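Tubulin-like protein CetZ (Methanosaeta thermophila, PDB 3ZID) binds and probably hydrolyses GTP as an archaeal tubulin/FtsZ homologue of the CetZ family, and is probably involved in control of cell shape. Local coordinates at residues W87-E98 against L123-Y132. Numbering follows the deposited sequence.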
ATOM      1  N   TRP A  87       8.507  -2.695 -19.988  1.00 49.70           N
ATOM      2  CA  TRP A  87       9.430  -2.089 -20.950  1.00 52.65           C
ATOM      3  C   TRP A  87       8.853  -2.024 -22.361  1.00 46.01           C
ATOM      4  O   TRP A  87       8.943  -1.005 -23.036  1.00 38.48           O
ATOM      5  CB  TRP A  87      10.761  -2.837 -20.936  1.00 55.68           C
ATOM      6  CG  TRP A  87      11.464  -2.629 -19.646  1.00 58.90           C
ATOM      7  CD1 TRP A  87      11.581  -1.451 -18.964  1.00 56.24           C
ATOM      8  CD2 TRP A  87      12.078  -3.627 -18.829  1.00 60.92           C
ATOM      9  NE1 TRP A  87      12.271  -1.645 -17.791  1.00 54.89           N
ATOM     10  CE2 TRP A  87      12.577  -2.977 -17.678  1.00 60.38           C
ATOM     11  CE3 TRP A  87      12.270  -5.010 -18.964  1.00 64.90           C
ATOM     12  CZ2 TRP A  87      13.252  -3.659 -16.667  1.00 62.32           C
ATOM     13  CZ3 TRP A  87      12.942  -5.686 -17.959  1.00 68.20           C
ATOM     14  CH2 TRP A  87      13.427  -5.009 -16.826  1.00 67.30           C
ATOM     15  N   GLU A  88       8.208  -3.107 -22.771  1.00 46.69           N
ATOM     16  CA  GLU A  88       7.575  -3.178 -24.078  1.00 49.24           C
ATOM     17  C   GLU A  88       6.446  -2.169 -24.238  1.00 49.22           C
ATOM     18  O   GLU A  88       6.169  -1.722 -25.349  1.00 42.26           O
ATOM     19  CB  GLU A  88       7.060  -4.599 -24.326  1.00 57.76           C
ATOM     20  CG  GLU A  88       8.184  -5.622 -24.504  1.00 68.71           C
ATOM     21  CD  GLU A  88       7.698  -7.061 -24.445  1.00 71.21           C
ATOM     22  OE1 GLU A  88       6.469  -7.281 -24.384  1.00 70.84           O
ATOM     23  OE2 GLU A  88       8.552  -7.972 -24.461  1.00 69.27           O
ATOM     24  N   ASN A  89       5.812  -1.785 -23.127  1.00 51.87           N
ATOM     25  CA  ASN A  89       4.670  -0.875 -23.198  1.00 49.37           C
ATOM     26  C   ASN A  89       4.850   0.424 -22.427  1.00 41.79           C
ATOM     27  O   ASN A  89       3.898   1.189 -22.264  1.00 43.86           O
ATOM     28  CB  ASN A  89       3.422  -1.582 -22.687  1.00 49.00           C
ATOM     29  CG  ASN A  89       3.070  -2.799 -23.508  1.00 52.50           C
ATOM     30  OD1 ASN A  89       2.320  -2.700 -24.478  1.00 54.59           O
ATOM     31  ND2 ASN A  89       3.594  -3.962 -23.115  1.00 47.40           N
ATOM     32  N   GLN A  90       6.084   0.680 -22.003  1.00 42.26           N
ATOM     33  CA  GLN A  90       6.434   1.827 -21.166  1.00 48.02           C
ATOM     34  C   GLN A  90       5.956   3.167 -21.729  1.00 47.10           C
ATOM     35  O   GLN A  90       5.346   3.973 -21.021  1.00 43.31           O
ATOM     36  CB  GLN A  90       7.953   1.871 -20.958  1.00 56.30           C
ATOM     37  CG  GLN A  90       8.460   3.050 -20.141  1.00 60.12           C
ATOM     38  CD  GLN A  90       9.940   2.935 -19.790  1.00 60.73           C
ATOM     39  OE1 GLN A  90      10.446   1.845 -19.510  1.00 61.96           O
ATOM     40  NE2 GLN A  90      10.635   4.065 -19.783  1.00 56.48           N
ATOM     41  N   GLU A  91       6.230   3.402 -23.006  1.00 47.16           N
ATOM     42  CA  GLU A  91       5.873   4.671 -23.620  1.00 51.88           C
ATOM     43  C   GLU A  91       4.364   4.860 -23.666  1.00 49.76           C
ATOM     44  O   GLU A  91       3.855   5.956 -23.432  1.00 54.63           O
ATOM     45  CB  GLU A  91       6.483   4.776 -25.014  1.00 62.79           C
ATOM     46  CG  GLU A  91       8.010   4.654 -25.018  1.00 74.62           C
ATOM     47  CD  GLU A  91       8.738   5.882 -24.455  1.00 83.12           C
ATOM     48  OE1 GLU A  91       8.097   6.767 -23.843  1.00 83.49           O
ATOM     49  OE2 GLU A  91       9.972   5.961 -24.630  1.00 88.34           O
ATOM     50  N   MET A  92       3.655   3.777 -23.948  1.00 46.61           N
ATOM     51  CA  MET A  92       2.204   3.814 -24.046  1.00 52.51           C
ATOM     52  C   MET A  92       1.592   4.166 -22.690  1.00 49.28           C
ATOM     53  O   MET A  92       0.659   4.964 -22.590  1.00 45.51           O
ATOM     54  CB  MET A  92       1.691   2.458 -24.540  1.00 57.19           C
ATOM     55  CG  MET A  92       0.198   2.401 -24.760  1.00 57.47           C
ATOM     56  SD  MET A  92      -0.650   1.510 -23.456  1.00 72.05           S
ATOM     57  CE  MET A  92       0.010  -0.142 -23.677  1.00 56.65           C
ATOM     58  N   ILE A  93       2.127   3.555 -21.643  1.00 47.05           N
ATOM     59  CA  ILE A  93       1.671   3.821 -20.290  1.00 36.80           C
ATOM     60  C   ILE A  93       1.951   5.271 -19.879  1.00 37.38           C
ATOM     61  O   ILE A  93       1.039   6.010 -19.487  1.00 37.05           O
ATOM     62  CB  ILE A  93       2.312   2.831 -19.317  1.00 33.95           C
ATOM     63  CG1 ILE A  93       1.663   1.465 -19.516  1.00 39.26           C
ATOM     64  CG2 ILE A  93       2.159   3.305 -17.881  1.00 35.00           C
ATOM     65  CD1 ILE A  93       2.583   0.299 -19.235  1.00 47.27           C
ATOM     66  N   LEU A  94       3.203   5.693 -20.005  1.00 41.67           N
ATOM     67  CA  LEU A  94       3.575   7.070 -19.683  1.00 47.25           C
ATOM     68  C   LEU A  94       2.832   8.132 -20.502  1.00 50.94           C
ATOM     69  O   LEU A  94       2.520   9.219 -19.994  1.00 51.61           O
ATOM     70  CB  LEU A  94       5.084   7.256 -19.829  1.00 49.31           C
ATOM     71  CG  LEU A  94       5.922   6.496 -18.808  1.00 48.69           C
ATOM     72  CD1 LEU A  94       7.384   6.512 -19.221  1.00 55.77           C
ATOM     73  CD2 LEU A  94       5.756   7.161 -17.472  1.00 41.79           C
ATOM     74  N   GLU A  95       2.547   7.813 -21.758  1.00 51.24           N
ATOM     75  CA  GLU A  95       1.789   8.709 -22.623  1.00 53.75           C
ATOM     76  C   GLU A  95       0.407   8.979 -22.036  1.00 45.18           C
ATOM     77  O   GLU A  95      -0.050  10.122 -21.979  1.00 40.77           O
ATOM     78  CB  GLU A  95       1.676   8.121 -24.028  1.00 59.84           C
ATOM     79  CG  GLU A  95       0.667   8.818 -24.910  1.00 74.10           C
ATOM     80  CD  GLU A  95       0.683   8.299 -26.338  1.00 88.12           C
ATOM     81  OE1 GLU A  95       1.510   7.404 -26.634  1.00 91.70           O
ATOM     82  OE2 GLU A  95      -0.116   8.795 -27.163  1.00 92.67           O
ATOM     83  N   GLU A  96      -0.244   7.916 -21.580  1.00 44.79           N
ATOM     84  CA  GLU A  96      -1.573   8.026 -21.002  1.00 48.86           C
ATOM     85  C   GLU A  96      -1.581   8.944 -19.789  1.00 46.40           C
ATOM     86  O   GLU A  96      -2.531   9.705 -19.575  1.00 46.45           O
ATOM     87  CB  GLU A  96      -2.105   6.643 -20.621  1.00 57.61           C
ATOM     88  CG  GLU A  96      -3.493   6.670 -19.992  1.00 68.46           C
ATOM     89  CD  GLU A  96      -4.526   7.412 -20.818  1.00 77.47           C
ATOM     90  OE1 GLU A  96      -4.455   7.349 -22.067  1.00 80.36           O
ATOM     91  OE2 GLU A  96      -5.393   8.081 -20.208  1.00 76.20           O
ATOM     92  N   ILE A  97      -0.517   8.876 -19.001  1.00 45.92           N
ATOM     93  CA  ILE A  97      -0.378   9.740 -17.835  1.00 42.45           C
ATOM     94  C   ILE A  97      -0.147  11.192 -18.238  1.00 41.12           C
ATOM     95  O   ILE A  97      -0.825  12.096 -17.747  1.00 36.91           O
ATOM     96  CB  ILE A  97       0.771   9.251 -16.942  1.00 36.22           C
ATOM     97  CG1 ILE A  97       0.398   7.899 -16.336  1.00 31.98           C
ATOM     98  CG2 ILE A  97       1.110  10.289 -15.886  1.00 27.76           C
ATOM     99  CD1 ILE A  97       1.558   7.130 -15.785  1.00 36.08           C
ATOM    100  N   GLU A  98       0.793  11.409 -19.155  1.00 48.40           N
ATOM    101  CA  GLU A  98       1.134  12.764 -19.591  1.00 52.88           C
ATOM    102  C   GLU A  98      -0.025  13.502 -20.264  1.00 49.62           C
ATOM    103  O   GLU A  98      -0.096  14.726 -20.206  1.00 51.11           O
ATOM    104  CB  GLU A  98       2.382  12.755 -20.472  1.00 63.68           C
ATOM    105  CG  GLU A  98       3.652  12.499 -19.672  1.00 78.63           C
ATOM    106  CD  GLU A  98       4.820  12.046 -20.526  1.00 93.69           C
ATOM    107  OE1 GLU A  98       4.631  11.830 -21.743  1.00100.77           O
ATOM    108  OE2 GLU A  98       5.934  11.913 -19.975  1.00 95.55           O
ATOM    109  N   LEU A 123       9.008   0.359 -11.480  1.00 27.47           N
ATOM    110  CA  LEU A 123       9.504   0.847 -12.768  1.00 29.43           C
ATOM    111  C   LEU A 123       8.839   2.146 -13.146  1.00 31.49           C
ATOM    112  O   LEU A 123       9.495   3.087 -13.614  1.00 34.40           O
ATOM    113  CB  LEU A 123       9.272  -0.181 -13.889  1.00 30.14           C
ATOM    114  CG  LEU A 123      10.016  -1.501 -13.696  1.00 31.36           C
ATOM    115  CD1 LEU A 123       9.871  -2.517 -14.856  1.00 30.87           C
ATOM    116  CD2 LEU A 123      11.417  -1.138 -13.502  1.00 33.55           C
ATOM    117  N   MET A 124       7.527   2.191 -12.929  1.00 28.34           N
ATOM    118  CA  MET A 124       6.720   3.357 -13.263  1.00 26.72           C
ATOM    119  C   MET A 124       7.085   4.541 -12.372  1.00 27.95           C
ATOM    120  O   MET A 124       7.099   5.686 -12.812  1.00 30.02           O
ATOM    121  CB  MET A 124       5.236   3.017 -13.111  1.00 29.10           C
ATOM    122  CG  MET A 124       4.300   3.915 -13.924  1.00 34.72           C
ATOM    123  SD  MET A 124       2.579   3.384 -13.789  1.00 51.80           S
ATOM    124  CE  MET A 124       2.789   1.618 -13.877  1.00 32.20           C
ATOM    125  N   ILE A 125       7.378   4.271 -11.112  1.00 24.52           N
ATOM    126  CA  ILE A 125       7.735   5.355 -10.202  1.00 30.83           C
ATOM    127  C   ILE A 125       9.067   5.968 -10.646  1.00 31.95           C
ATOM    128  O   ILE A 125       9.234   7.196 -10.657  1.00 28.44           O
ATOM    129  CB  ILE A 125       7.800   4.855  -8.746  1.00 27.44           C
ATOM    130  CG1 ILE A 125       6.387   4.541  -8.253  1.00 28.83           C
ATOM    131  CG2 ILE A 125       8.503   5.863  -7.848  1.00 26.01           C
ATOM    132  CD1 ILE A 125       6.355   3.670  -7.009  1.00 33.82           C
ATOM    133  N   HIS A 126      10.003   5.113 -11.041  1.00 26.80           N
ATOM    134  CA  HIS A 126      11.287   5.598 -11.514  1.00 28.68           C
ATOM    135  C   HIS A 126      11.097   6.607 -12.635  1.00 34.60           C
ATOM    136  O   HIS A 126      11.687   7.688 -12.634  1.00 34.90           O
ATOM    137  CB  HIS A 126      12.158   4.443 -12.030  1.00 32.19           C
ATOM    138  CG  HIS A 126      13.518   4.887 -12.491  1.00 31.06           C
ATOM    139  ND1 HIS A 126      14.440   5.463 -11.640  1.00 35.24           N
ATOM    140  CD2 HIS A 126      14.074   4.920 -13.725  1.00 28.74           C
ATOM    141  CE1 HIS A 126      15.524   5.785 -12.323  1.00 34.48           C
ATOM    142  NE2 HIS A 126      15.328   5.462 -13.587  1.00 37.11           N
ATOM    143  N   GLU A 127      10.276   6.237 -13.604  1.00 30.42           N
ATOM    144  CA  GLU A 127      10.037   7.098 -14.745  1.00 29.63           C
ATOM    145  C   GLU A 127       9.286   8.367 -14.359  1.00 26.87           C
ATOM    146  O   GLU A 127       9.594   9.453 -14.843  1.00 29.38           O
ATOM    147  CB  GLU A 127       9.290   6.320 -15.828  1.00 38.16           C
ATOM    148  CG  GLU A 127      10.138   5.234 -16.472  1.00 42.96           C
ATOM    149  CD  GLU A 127      11.436   5.798 -17.049  1.00 56.00           C
ATOM    150  OE1 GLU A 127      11.393   6.879 -17.693  1.00 53.75           O
ATOM    151  OE2 GLU A 127      12.498   5.168 -16.853  1.00 61.69           O
ATOM    152  N   LEU A 128       8.327   8.229 -13.450  1.00 28.54           N
ATOM    153  CA  LEU A 128       7.521   9.368 -13.000  1.00 33.42           C
ATOM    154  C   LEU A 128       8.352  10.432 -12.281  1.00 37.15           C
ATOM    155  O   LEU A 128       8.122  11.643 -12.456  1.00 33.35           O
ATOM    156  CB  LEU A 128       6.367   8.895 -12.095  1.00 30.57           C
ATOM    157  CG  LEU A 128       5.247   8.119 -12.796  1.00 35.14           C
ATOM    158  CD1 LEU A 128       4.293   7.504 -11.786  1.00 35.65           C
ATOM    159  CD2 LEU A 128       4.502   9.003 -13.795  1.00 44.26           C
ATOM    160  N   LYS A 129       9.311   9.981 -11.471  1.00 32.00           N
ATOM    161  CA  LYS A 129      10.172  10.895 -10.723  1.00 34.26           C
ATOM    162  C   LYS A 129      10.993  11.762 -11.660  1.00 35.79           C
ATOM    163  O   LYS A 129      11.265  12.912 -11.346  1.00 34.67           O
ATOM    164  CB  LYS A 129      11.103  10.156  -9.766  1.00 38.26           C
ATOM    165  CG  LYS A 129      10.456   9.656  -8.498  1.00 40.02           C
ATOM    166  CD  LYS A 129      11.494   8.960  -7.649  1.00 46.77           C
ATOM    167  CE  LYS A 129      12.598   9.929  -7.257  1.00 47.67           C
ATOM    168  NZ  LYS A 129      13.883   9.213  -6.987  1.00 53.16           N
ATOM    169  N   LYS A 130      11.407  11.189 -12.790  1.00 41.55           N
ATOM    170  CA  LYS A 130      12.103  11.946 -13.829  1.00 45.08           C
ATOM    171  C   LYS A 130      11.217  13.020 -14.447  1.00 46.72           C
ATOM    172  O   LYS A 130      11.661  14.133 -14.672  1.00 50.30           O
ATOM    173  CB  LYS A 130      12.554  11.032 -14.964  1.00 39.29           C
ATOM    174  CG  LYS A 130      13.595  10.016 -14.613  1.00 43.71           C
ATOM    175  CD  LYS A 130      13.874   9.185 -15.864  1.00 46.89           C
ATOM    176  CE  LYS A 130      14.583   7.906 -15.553  1.00 48.60           C
ATOM    177  NZ  LYS A 130      14.655   7.053 -16.773  1.00 54.79           N
ATOM    178  N   ARG A 131       9.960  12.677 -14.715  1.00 48.12           N
ATOM    179  CA  ARG A 131       9.064  13.555 -15.458  1.00 49.48           C
ATOM    180  C   ARG A 131       8.390  14.609 -14.585  1.00 53.30           C
ATOM    181  O   ARG A 131       8.127  15.723 -15.040  1.00 60.38           O
ATOM    182  CB  ARG A 131       8.016  12.725 -16.197  1.00 51.97           C
ATOM    183  CG  ARG A 131       8.567  12.043 -17.433  1.00 65.85           C
ATOM    184  CD  ARG A 131       7.819  10.755 -17.741  1.00 72.44           C
ATOM    185  NE  ARG A 131       8.458   9.988 -18.813  1.00 75.01           N
ATOM    186  CZ  ARG A 131       9.543   9.231 -18.657  1.00 71.77           C
ATOM    187  NH1 ARG A 131      10.134   9.142 -17.474  1.00 65.76           N
ATOM    188  NH2 ARG A 131      10.044   8.566 -19.690  1.00 74.03           N
ATOM    189  N   TYR A 132       8.158  14.265 -13.322  1.00 46.25           N
ATOM    190  CA  TYR A 132       7.497  15.160 -12.378  1.00 37.87           C
ATOM    191  C   TYR A 132       8.407  15.355 -11.178  1.00 32.82           C
ATOM    192  O   TYR A 132       8.125  14.843 -10.099  1.00 35.23           O
ATOM    193  CB  TYR A 132       6.175  14.548 -11.916  1.00 33.81           C
ATOM    194  CG  TYR A 132       5.169  14.326 -13.029  1.00 35.19           C
ATOM    195  CD1 TYR A 132       4.399  15.378 -13.523  1.00 35.50           C
ATOM    196  CD2 TYR A 132       4.970  13.063 -13.563  1.00 32.95           C
ATOM    197  CE1 TYR A 132       3.469  15.176 -14.531  1.00 38.54           C
ATOM    198  CE2 TYR A 132       4.047  12.848 -14.574  1.00 40.99           C
ATOM    199  CZ  TYR A 132       3.297  13.907 -15.058  1.00 41.66           C
ATOM    200  OH  TYR A 132       2.376  13.692 -16.068  1.00 38.60           O
TER
HETATM  201  O   HOH W   1       7.471   9.790 -21.226  1.00 62.84           O
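Leu94 CD1 lies over one face of the Arg131 guanidinium, 3.4 Å from NH2, while Glu98 OE2, the carbonyl oxygen of Glu127 and a water meet the same group at its edge. The Trp87 ring is approached obliquely by Leu123 CD1, 3.9 Å from NE1. The Glu98 carboxylate, turned 23° from the guanidinium plane, forms a salt bridge from OE2 to Arg131 NE at 3.4 Å, and the water bridges the same two atoms. From its own helix Arg131 NH1 binds both Glu127 O and, at 2.6 Å, Glu127 OE1, the latter on its anti side. Lys130 NZ takes Glu127 OE2, completing a four-residue network of charges beside an apolar helix interface, a worked case of ion pairs flanking hydrophobic packing. With CG beside the backbone N (chi1 -76°) and the chain extended to NE, Arg131 spans from Glu127 to Glu98; an alanine here would probably leave Glu98 without its charged mate and uncover Leu94 CD1. Gln90 brings NE2 to 3.3 Å from Glu127 CD. Beneath, Ile97 CD1 touches Leu128 CD2 at 4.0 Å, and Ile93 CG2 meets Met124 SD at 4.1 Å. Ile97 CG2 also packs 3.6 Å from Tyr132 OH, which is hydrogen-bonded to the Gly101 carbonyl oxygen. The segments 87-98 and 123-131, on helices 79-98 and 117-131, cross at -51° in the Rossmann-like GTPase domain, with Ile97, Met124 and Leu128 resting on Leu7 of central strand 3-9.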